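Long-range contacts in regulating synaptic membrane exocytosis protein 2 (Rattus norvegicus, PDB 2BWQ), which probably serves as a presynaptic, Rab3-interacting organiser of neurotransmitter release, built in part from C2 domains such as the one described here: residues Ile9-Asp14 with Ala117-Glu122; Thr23-Lys28 with Lys69-Phe74; Val43-Leu48 with Leu89-Trp94. One frame throughout, in Å; residues are numbered along the deposited sequence.

Overall arrangement
All three contacts belong to one C2 beta sandwich. Strand 6-14 of contact 1 and both strands of contact 2 belong to one four-stranded sheet, and the loop 117-122 of contact 1 packs against it; Lys10 O and Thr23 N, 2.8 Å apart, probably form one of the hydrogen bonds between strands 6-14 and 19-28. Contact 3 lies in the other sheet, its centre about 12 Å from that of contact 2 and about 16 Å from that of contact 1. The two layers meet through apolar side chains: Trp70 CH2 is 3.6 Å from Val43 CG2, and Ile9 CD1 is 3.6 Å from Ile91 CD1. A sulfate ion, probably from the crystallisation liquor, lies about 5 Å from the Phe13 side chain.

Contact 1 of 3, residues Ile9-Asp14 with Ala117-Glu122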
loop_
_atom_site.group_PDB
_atom_site.type_symbol
_atom_site.label_atom_id
_atom_site.label_comp_id
_atom_site.label_asym_id
_atom_site.label_seq_id
_atom_site.Cartn_x
_atom_site.Cartn_y
_atom_site.Cartn_z
ATOM N N ILE A 9 -7.057 -0.906 -0.495
ATOM C CA ILE A 9 -6.459 0.386 -0.077
ATOM C C ILE A 9 -7.540 1.448 -0.231
ATOM O O ILE A 9 -8.302 1.425 -1.214
ATOM C CB ILE A 9 -5.319 0.739 -1.073
ATOM C CG1 ILE A 9 -4.209 -0.312 -1.019
ATOM C CG2 ILE A 9 -4.685 2.099 -0.695
ATOM C CD1 ILE A 9 -3.163 -0.186 -2.148
ATOM N N LYS A 10 -7.625 2.355 0.731
ATOM C CA LYS A 10 -8.547 3.500 0.683
ATOM C C LYS A 10 -7.735 4.766 0.708
ATOM O O LYS A 10 -6.816 4.941 1.568
ATOM C CB LYS A 10 -9.482 3.424 1.905
ATOM C CG LYS A 10 -10.470 4.614 2.067
ATOM C CD LYS A 10 -11.467 4.273 3.170
ATOM C CE LYS A 10 -11.087 4.590 4.575
ATOM N NZ LYS A 10 -10.958 6.019 4.867
ATOM N N LEU A 11 -8.015 5.689 -0.205
ATOM C CA LEU A 11 -7.250 6.947 -0.338
ATOM C C LEU A 11 -8.169 8.139 -0.193
ATOM O O LEU A 11 -9.259 8.141 -0.775
ATOM C CB LEU A 11 -6.612 6.995 -1.728
ATOM C CG LEU A 11 -5.680 5.859 -2.120
ATOM C CD1 LEU A 11 -5.206 5.998 -3.548
ATOM C CD2 LEU A 11 -4.427 5.835 -1.188
ATOM N N TRP A 12 -7.668 9.183 0.451
ATOM C CA TRP A 12 -8.419 10.409 0.475
ATOM C C TRP A 12 -7.453 11.574 0.694
ATOM O O TRP A 12 -6.592 11.488 1.560
ATOM C CB TRP A 12 -9.450 10.351 1.618
ATOM C CG TRP A 12 -10.282 11.603 1.735
ATOM C CD1 TRP A 12 -11.189 12.118 0.797
ATOM C CD2 TRP A 12 -10.248 12.458 2.817
ATOM N NE1 TRP A 12 -11.669 13.322 1.299
ATOM C CE2 TRP A 12 -11.108 13.556 2.521
ATOM C CE3 TRP A 12 -9.558 12.444 4.015
ATOM C CZ2 TRP A 12 -11.282 14.606 3.422
ATOM C CZ3 TRP A 12 -9.709 13.499 4.898
ATOM C CH2 TRP A 12 -10.548 14.552 4.589
ATOM N N PHE A 13 -7.732 12.652 0.001
ATOM C CA PHE A 13 -6.972 13.896 0.206
ATOM C C PHE A 13 -7.815 14.943 0.917
ATOM O O PHE A 13 -8.926 15.216 0.481
ATOM C CB PHE A 13 -6.477 14.399 -1.145
ATOM C CG PHE A 13 -5.755 15.726 -1.054
ATOM C CD1 PHE A 13 -4.572 15.853 -0.315
ATOM C CD2 PHE A 13 -6.257 16.870 -1.705
ATOM C CE1 PHE A 13 -3.921 17.059 -0.177
ATOM C CE2 PHE A 13 -5.587 18.109 -1.588
ATOM C CZ PHE A 13 -4.403 18.161 -0.835
ATOM N N ASP A 14 -7.286 15.469 2.006
ATOM C CA ASP A 14 -7.947 16.507 2.722
ATOM C C ASP A 14 -7.405 17.864 2.204
ATOM O O ASP A 14 -6.257 18.274 2.581
ATOM C CB ASP A 14 -7.666 16.351 4.194
ATOM C CG ASP A 14 -8.300 17.463 5.050
ATOM O OD1 ASP A 14 -8.800 18.457 4.498
ATOM O OD2 ASP A 14 -8.181 17.376 6.253
ATOM N N ALA A 117 -5.297 9.169 -9.131
ATOM C CA ALA A 117 -5.664 8.236 -8.089
ATOM C C ALA A 117 -7.150 8.362 -7.722
ATOM O O ALA A 117 -7.795 9.419 -7.881
ATOM C CB ALA A 117 -4.846 8.560 -6.826
ATOM N N LEU A 118 -7.680 7.260 -7.256
ATOM C CA LEU A 118 -9.054 7.193 -6.726
ATOM C C LEU A 118 -9.134 7.807 -5.319
ATOM O O LEU A 118 -9.136 7.088 -4.323
ATOM C CB LEU A 118 -9.529 5.714 -6.696
ATOM C CG LEU A 118 -9.740 5.090 -8.076
ATOM C CD1 LEU A 118 -9.726 3.577 -7.992
ATOM C CD2 LEU A 118 -11.034 5.515 -8.669
ATOM N N LEU A 119 -9.170 9.121 -5.257
ATOM C CA LEU A 119 -9.194 9.824 -3.967
ATOM C C LEU A 119 -10.614 10.017 -3.474
ATOM O O LEU A 119 -11.004 11.157 -3.152
ATOM C CB LEU A 119 -8.475 11.173 -4.145
ATOM C CG LEU A 119 -7.016 10.996 -4.593
ATOM C CD1 LEU A 119 -6.368 12.362 -4.801
ATOM C CD2 LEU A 119 -6.203 10.232 -3.582
ATOM N N ASP A 120 -11.359 8.939 -3.411
ATOM C CA ASP A 120 -12.796 8.977 -3.161
ATOM C C ASP A 120 -13.118 8.478 -1.768
ATOM O O ASP A 120 -14.284 8.406 -1.422
ATOM C CB ASP A 120 -13.496 8.130 -4.217
ATOM C CG ASP A 120 -13.044 6.664 -4.219
ATOM O OD1 ASP A 120 -12.239 6.263 -3.336
ATOM O OD2 ASP A 120 -13.566 5.878 -5.048
ATOM N N ASP A 121 -12.110 8.271 -0.918
ATOM C CA ASP A 121 -12.335 7.753 0.448
ATOM C C ASP A 121 -13.077 6.438 0.494
ATOM O O ASP A 121 -13.745 6.197 1.530
ATOM C CB ASP A 121 -13.016 8.809 1.355
ATOM C CG ASP A 121 -12.797 8.509 2.790
ATOM O OD1 ASP A 121 -11.696 8.083 3.173
ATOM O OD2 ASP A 121 -13.748 8.650 3.606
ATOM N N GLU A 122 -13.027 5.655 -0.570
ATOM C CA GLU A 122 -13.586 4.316 -0.577
ATOM C C GLU A 122 -12.512 3.255 -0.690
ATOM O O GLU A 122 -11.522 3.483 -1.369
ATOM C CB GLU A 122 -14.544 4.134 -1.774
ATOM C CG GLU A 122 -15.822 5.015 -1.679
ATOM C CD GLU A 122 -16.886 4.532 -0.680
ATOM O OE1 GLU A 122 -16.648 3.575 0.046
ATOM O OE2 GLU A 122 -18.025 5.136 -0.677
HETATM O O HOH W 1 -9.665 5.157 -2.422
HETATM O O HOH W 2 -9.722 13.484 -1.976
#
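Leu11 and Phe13 are bridged to the loop 117-122 by two ordered waters, which sit between backbone N-H groups of the strand and carbonyls of the loop. Water 1 accepts from Leu11 N at 2.8 Å; Leu118 O and Glu122 O lie within reach of its protons, though with other acceptors nearby the sharing is not settled. Water 2 makes a similar bridge two residues along, accepting from Phe13 N and donating to Leu119 O at 2.9 Å. Between the two comes the direct backbone bond of the contact, from Asp121 N to Leu11 O at 2.9 Å. An Asx turn, in which Asp120 OD1 accepts from Glu122 N, bends the loop at this point.

Outside this seam, Lys10 drapes its chain across Asp121, CD passing 3.4 Å from Asp121 O. It then bends at its last two torsions (chi3 87°, chi4 66°) and delivers NZ to Asp121 OD1 at 2.8 Å, a salt bridge made on the syn side of the carboxylate but 30° out of its plane. The same OD1 lies 3.6 Å from Trp12 CB, with the aspartate's CB near the indole. With an alanine in place of Lys10, the Asp121 carboxylate would probably lose its cationic mate, and the loop backbone under the aliphatic chain would probably be uncovered.

The apolar side is carried by Leu119, whose CD2 comes 3.8 Å from Leu11 CB while CD1 approaches Phe13 CB. Leu20 and Phe84 also pack on Leu119. The chemistry is thus divided: leucine and phenylalanine carbons on one side, a charged pair on the other, and between them backbone groups of a strand and an irregular loop that water reconciles where direct pairing fails.

Contact 2 of 3, residues Thr23-Lys28 with Lys69-Phe74; sequences TILGAK and KWNQTF
Lys69 enters the pairing backbone to backbone, its CA 4.1 Å from Gly26 CA, while its ammonium group turns away to Glu67 O. Trp70 gives its N-H to Leu25 O at 2.8 Å, nearly in line with the carbonyl. Its indole, with CG turned beside its own backbone N (chi1 -60°), runs past Gly26: CE3 lies 3.6 Å from Gly26 CA and 3.8 Å from Ile24 CG1, and CZ3 goes on to Ala27 CB. Asn71 N donates to the same Leu25 O, in the carbonyl plane on a lone pair, and so Leu25 O is gripped twice. Asn71 is in the left-handed region (phi 51°, psi 51°) and shares Ile24 as partner with Gln72: a G1 beta bulge, which shifts the register by one in this antiparallel pair of the C2 sheet. Gln72 then exchanges backbone bonds with Ile24 in both directions and sends OE1 off to Lys60 N. Thr73 sets its OG1 2.9 Å from Thr23 OG1, a hydroxyl-to-hydroxyl hydrogen bond across a non-hydrogen-bonded backbone pair. Phe74 closes the segment on the opposite face from the threonines, where its CZ lies 3.8 Å from Ile24 CG2.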
loop_
_atom_site.group_PDB
_atom_site.type_symbol
_atom_site.label_atom_id
_atom_site.label_comp_id
_atom_site.label_asym_id
_atom_site.label_seq_id
_atom_site.Cartn_x
_atom_site.Cartn_y
_atom_site.Cartn_z
ATOM N N THR A 23 -5.183 4.286 3.737
ATOM C CA THR A 23 -5.536 3.228 4.672
ATOM C C THR A 23 -5.285 1.916 3.973
ATOM O O THR A 23 -5.830 1.695 2.891
ATOM C CB THR A 23 -7.011 3.327 5.076
ATOM O OG1 THR A 23 -7.260 4.573 5.767
ATOM C CG2 THR A 23 -7.356 2.186 6.080
ATOM N N ILE A 24 -4.368 1.084 4.487
ATOM C CA ILE A 24 -4.098 -0.245 3.895
ATOM C C ILE A 24 -4.887 -1.239 4.737
ATOM O O ILE A 24 -4.564 -1.466 5.922
ATOM C CB ILE A 24 -2.544 -0.513 3.884
ATOM C CG1 ILE A 24 -2.192 -1.957 3.561
ATOM C CG2 ILE A 24 -1.953 -0.182 5.233
ATOM C CD1 ILE A 24 -2.631 -2.406 2.168
ATOM N N LEU A 25 -5.945 -1.787 4.127
ATOM C CA LEU A 25 -6.920 -2.599 4.840
ATOM C C LEU A 25 -6.300 -3.986 5.003
ATOM O O LEU A 25 -5.886 -4.343 6.063
ATOM C CB LEU A 25 -8.269 -2.688 4.089
ATOM C CG LEU A 25 -9.078 -1.401 4.238
ATOM C CD1 LEU A 25 -8.697 -0.328 3.242
ATOM C CD2 LEU A 25 -10.545 -1.722 4.111
ATOM N N GLY A 26 -6.222 -4.724 3.917
ATOM C CA GLY A 26 -5.836 -6.146 3.926
ATOM C C GLY A 26 -5.521 -6.610 2.552
ATOM O O GLY A 26 -5.620 -5.834 1.594
ATOM N N ALA A 27 -5.103 -7.861 2.450
ATOM C CA ALA A 27 -4.813 -8.474 1.156
ATOM C C ALA A 27 -5.548 -9.800 1.066
ATOM O O ALA A 27 -5.916 -10.356 2.111
ATOM C CB ALA A 27 -3.303 -8.721 1.043
ATOM N N LYS A 28 -5.814 -10.212 -0.144
ATOM C CA LYS A 28 -6.398 -11.545 -0.337
ATOM C C LYS A 28 -5.636 -12.244 -1.415
ATOM O O LYS A 28 -4.905 -11.651 -2.233
ATOM C CB LYS A 28 -7.861 -11.419 -0.750
ATOM C CG LYS A 28 -8.081 -10.748 -2.081
ATOM C CD LYS A 28 -9.559 -10.707 -2.486
ATOM C CE LYS A 28 -9.786 -9.975 -3.799
ATOM N NZ LYS A 28 -11.245 -9.952 -4.105
ATOM N N LYS A 69 -4.954 -8.880 7.477
ATOM C CA LYS A 69 -5.812 -7.708 7.728
ATOM C C LYS A 69 -5.001 -6.814 8.627
ATOM O O LYS A 69 -4.730 -7.123 9.785
ATOM C CB LYS A 69 -7.122 -8.106 8.403
ATOM C CG LYS A 69 -7.875 -9.001 7.470
ATOM C CD LYS A 69 -9.016 -9.708 8.122
ATOM C CE LYS A 69 -9.790 -10.495 7.041
ATOM N NZ LYS A 69 -8.993 -11.658 6.486
ATOM N N TRP A 70 -4.579 -5.698 8.102
ATOM C CA TRP A 70 -3.835 -4.737 8.897
ATOM C C TRP A 70 -4.687 -3.603 9.418
ATOM O O TRP A 70 -4.498 -3.173 10.549
ATOM C CB TRP A 70 -2.690 -4.122 8.054
ATOM C CG TRP A 70 -1.671 -5.117 7.528
ATOM C CD1 TRP A 70 -0.589 -5.664 8.219
ATOM C CD2 TRP A 70 -1.627 -5.646 6.218
ATOM N NE1 TRP A 70 0.075 -6.532 7.371
ATOM C CE2 TRP A 70 -0.505 -6.506 6.120
ATOM C CE3 TRP A 70 -2.449 -5.482 5.076
ATOM C CZ2 TRP A 70 -0.198 -7.189 4.940
ATOM C CZ3 TRP A 70 -2.112 -6.130 3.889
ATOM C CH2 TRP A 70 -0.971 -6.969 3.829
ATOM N N ASN A 71 -5.556 -3.068 8.563
ATOM C CA ASN A 71 -6.427 -1.933 8.954
ATOM C C ASN A 71 -5.666 -0.771 9.572
ATOM O O ASN A 71 -6.039 -0.274 10.632
ATOM C CB ASN A 71 -7.565 -2.419 9.877
ATOM C CG ASN A 71 -8.357 -3.510 9.241
ATOM O OD1 ASN A 71 -8.732 -3.358 8.098
ATOM N ND2 ASN A 71 -8.513 -4.641 9.941
ATOM N N GLN A 72 -4.608 -0.319 8.890
ATOM C CA GLN A 72 -3.763 0.770 9.376
ATOM C C GLN A 72 -3.923 1.991 8.484
ATOM O O GLN A 72 -3.963 1.856 7.250
ATOM C CB GLN A 72 -2.319 0.311 9.416
ATOM C CG GLN A 72 -2.051 -0.641 10.614
ATOM C CD GLN A 72 -0.592 -1.048 10.714
ATOM O OE1 GLN A 72 -0.247 -2.206 10.467
ATOM N NE2 GLN A 72 0.250 -0.117 11.130
ATOM N N THR A 73 -3.976 3.163 9.102
ATOM C CA THR A 73 -4.102 4.433 8.390
ATOM C C THR A 73 -2.838 5.224 8.561
ATOM O O THR A 73 -2.378 5.498 9.678
ATOM C CB THR A 73 -5.256 5.174 8.926
ATOM O OG1 THR A 73 -6.476 4.480 8.583
ATOM C CG2 THR A 73 -5.396 6.598 8.289
ATOM N N PHE A 74 -2.285 5.560 7.416
ATOM C CA PHE A 74 -1.098 6.379 7.345
ATOM C C PHE A 74 -1.505 7.813 6.934
ATOM O O PHE A 74 -2.400 7.963 6.117
ATOM C CB PHE A 74 -0.124 5.846 6.319
ATOM C CG PHE A 74 0.260 4.368 6.464
ATOM C CD1 PHE A 74 0.265 3.696 7.696
ATOM C CD2 PHE A 74 0.701 3.698 5.351
ATOM C CE1 PHE A 74 0.691 2.315 7.720
ATOM C CE2 PHE A 74 1.132 2.353 5.397
ATOM C CZ PHE A 74 1.115 1.705 6.592
#

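Contact 3 of 3, residues Val43-Leu48 with Leu89-Trp94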
loop_
_atom_site.group_PDB
_atom_site.type_symbol
_atom_site.label_atom_id
_atom_site.label_comp_id
_atom_site.label_asym_id
_atom_site.label_seq_id
_atom_site.Cartn_x
_atom_site.Cartn_y
_atom_site.Cartn_z
ATOM N N VAL A 43 3.219 -4.535 4.429
ATOM C CA VAL A 43 3.222 -3.559 3.344
ATOM C C VAL A 43 4.096 -2.382 3.697
ATOM O O VAL A 43 4.080 -1.929 4.819
ATOM C CB VAL A 43 1.793 -3.052 3.084
ATOM C CG1 VAL A 43 1.783 -1.972 2.009
ATOM C CG2 VAL A 43 0.922 -4.187 2.538
ATOM N N LYS A 44 4.903 -1.943 2.739
ATOM C CA LYS A 44 5.716 -0.714 2.823
ATOM C C LYS A 44 5.188 0.281 1.818
ATOM O O LYS A 44 4.811 -0.098 0.692
ATOM C CB LYS A 44 7.171 -1.055 2.484
ATOM C CG LYS A 44 8.097 0.114 2.627
ATOM C CD LYS A 44 9.576 -0.370 2.663
ATOM C CE LYS A 44 9.989 -1.007 1.336
ATOM N NZ LYS A 44 11.415 -1.475 1.359
ATOM N N ILE A 45 5.115 1.533 2.260
ATOM C CA ILE A 45 4.689 2.588 1.347
ATOM C C ILE A 45 5.686 3.708 1.350
ATOM O O ILE A 45 6.083 4.182 2.440
ATOM C CB ILE A 45 3.318 3.108 1.667
ATOM C CG1 ILE A 45 2.316 1.946 1.671
ATOM C CG2 ILE A 45 2.907 4.172 0.620
ATOM C CD1 ILE A 45 0.729 2.218 1.666
ATOM N N TYR A 46 6.121 4.137 0.184
ATOM C CA TYR A 46 6.861 5.393 -0.009
ATOM C C TYR A 46 6.006 6.332 -0.805
ATOM O O TYR A 46 5.406 6.016 -1.853
ATOM C CB TYR A 46 8.159 5.194 -0.763
ATOM C CG TYR A 46 9.335 4.745 0.040
ATOM C CD1 TYR A 46 9.991 5.637 0.861
ATOM C CD2 TYR A 46 9.813 3.433 -0.017
ATOM C CE1 TYR A 46 11.090 5.252 1.588
ATOM C CE2 TYR A 46 10.936 3.047 0.733
ATOM C CZ TYR A 46 11.533 3.964 1.518
ATOM O OH TYR A 46 12.664 3.565 2.248
ATOM N N PHE A 47 5.904 7.563 -0.306
ATOM C CA PHE A 47 5.295 8.671 -1.025
ATOM C C PHE A 47 6.431 9.386 -1.702
ATOM O O PHE A 47 7.229 10.055 -1.030
ATOM C CB PHE A 47 4.590 9.606 -0.008
ATOM C CG PHE A 47 3.835 10.686 -0.618
ATOM C CD1 PHE A 47 2.940 10.432 -1.666
ATOM C CD2 PHE A 47 3.968 11.989 -0.105
ATOM C CE1 PHE A 47 2.185 11.413 -2.194
ATOM C CE2 PHE A 47 3.204 13.030 -0.637
ATOM C CZ PHE A 47 2.301 12.717 -1.693
ATOM N N LEU A 48 6.521 9.202 -2.990
ATOM C CA LEU A 48 7.706 9.702 -3.772
ATOM C C LEU A 48 7.360 10.939 -4.551
ATOM O O LEU A 48 6.207 11.189 -4.859
ATOM C CB LEU A 48 8.148 8.620 -4.733
ATOM C CG LEU A 48 8.598 7.342 -4.037
ATOM C CD1 LEU A 48 8.881 6.289 -5.068
ATOM C CD2 LEU A 48 9.843 7.584 -3.152
ATOM N N LEU A 89 2.507 6.996 -5.027
ATOM C CA LEU A 89 2.646 6.078 -3.913
ATOM C C LEU A 89 3.189 4.764 -4.382
ATOM O O LEU A 89 2.601 4.115 -5.251
ATOM C CB LEU A 89 1.249 5.811 -3.286
ATOM C CG LEU A 89 0.646 7.001 -2.563
ATOM C CD1 LEU A 89 -0.858 6.710 -2.328
ATOM C CD2 LEU A 89 1.294 7.227 -1.200
ATOM N N GLU A 90 4.363 4.382 -3.871
ATOM C CA GLU A 90 4.959 3.073 -4.167
ATOM C C GLU A 90 4.629 2.136 -3.024
ATOM O O GLU A 90 5.089 2.295 -1.892
ATOM C CB GLU A 90 6.487 3.233 -4.315
ATOM C CG GLU A 90 7.197 1.898 -4.557
ATOM C CD GLU A 90 8.624 1.979 -4.085
ATOM O OE1 GLU A 90 9.431 2.515 -4.818
ATOM O OE2 GLU A 90 8.934 1.423 -2.998
ATOM N N ILE A 91 3.755 1.193 -3.315
ATOM C CA ILE A 91 3.201 0.256 -2.321
ATOM C C ILE A 91 3.725 -1.125 -2.619
ATOM O O ILE A 91 3.520 -1.631 -3.705
ATOM C CB ILE A 91 1.657 0.301 -2.387
ATOM C CG1 ILE A 91 1.209 1.744 -2.115
ATOM C CG2 ILE A 91 1.057 -0.714 -1.384
ATOM C CD1 ILE A 91 -0.305 1.991 -2.585
ATOM N N THR A 92 4.466 -1.700 -1.686
ATOM C CA THR A 92 5.085 -3.019 -1.896
ATOM C C THR A 92 4.704 -3.944 -0.791
ATOM O O THR A 92 4.591 -3.546 0.376
ATOM C CB THR A 92 6.629 -2.914 -2.053
ATOM O OG1 THR A 92 7.197 -2.241 -0.918
ATOM C CG2 THR A 92 6.958 -2.153 -3.330
ATOM N N LEU A 93 4.527 -5.235 -1.154
ATOM C CA LEU A 93 4.152 -6.273 -0.196
ATOM C C LEU A 93 5.349 -7.228 -0.081
ATOM O O LEU A 93 5.977 -7.566 -1.078
ATOM C CB LEU A 93 2.935 -7.013 -0.758
ATOM C CG LEU A 93 2.437 -8.134 0.179
ATOM C CD1 LEU A 93 1.795 -7.590 1.450
ATOM C CD2 LEU A 93 1.504 -9.039 -0.588
ATOM N N TRP A 94 5.596 -7.693 1.156
ATOM C CA TRP A 94 6.785 -8.467 1.516
ATOM C C TRP A 94 6.402 -9.615 2.423
ATOM O O TRP A 94 5.502 -9.482 3.239
ATOM C CB TRP A 94 7.808 -7.593 2.265
ATOM C CG TRP A 94 8.227 -6.450 1.441
ATOM C CD1 TRP A 94 7.626 -5.206 1.418
ATOM C CD2 TRP A 94 9.298 -6.406 0.452
ATOM N NE1 TRP A 94 8.245 -4.425 0.480
ATOM C CE2 TRP A 94 9.273 -5.100 -0.119
ATOM C CE3 TRP A 94 10.275 -7.323 -0.021
ATOM C CZ2 TRP A 94 10.160 -4.680 -1.133
ATOM C CZ3 TRP A 94 11.188 -6.855 -1.034
ATOM C CH2 TRP A 94 11.103 -5.577 -1.574
#
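Lys44 and Tyr46 hold the two strands together through their backbones, each exchanging a pair of hydrogen bonds, Lys44 with Thr92 and Tyr46 with Glu90. All four are fairly straight; the one from Glu90 N to Tyr46 O measures 2.8 Å. Between them, CA-H...O contacts such as Ile45 CA to Glu90 O, at 3.3 Å, fill the non-hydrogen-bonded positions.

On the face of Val43, Ile45 and Phe47 the side chains are wholly apolar. Val43 splits its methyls, CG1 going to Ile91 CG2 and CG2 to Leu93 CD1, both at 3.7 Å. Ile45 and Ile91 lie side by side, while Leu89 CD2 fits between Phe47 CD1, at 3.6 Å, and Ile45 CG2.

The face of Lys44, Tyr46, Glu90 and Thr92 is of mixed polarity. Glu90 OE2 lies at the edge of the Tyr46 ring, 3.7 Å from CD2, with the carboxylate turned 76° from the ring plane. At the far end Thr92 OG1, set between its backbone N and carbonyl carbon (chi1 55°), accepts from Trp94 NE1 at 2.8 Å. That bond helps set the turn of the indole, and Lys44, bending its chain at chi3, lays CE against both.

Farther out, Tyr42 stacks on Trp94 and Phe106 meets it at a steeper angle, while Thr59 OG1 takes the Val43 N-H. Against the apolar face, Leu20 packs on Phe47, and Val22 on Ile45 and Leu89, all from the facing sheet. An apolar inner face and a mixed-polarity outer one on an antiparallel pair are what the two-sheet beta sandwich of a C2 domain is built from.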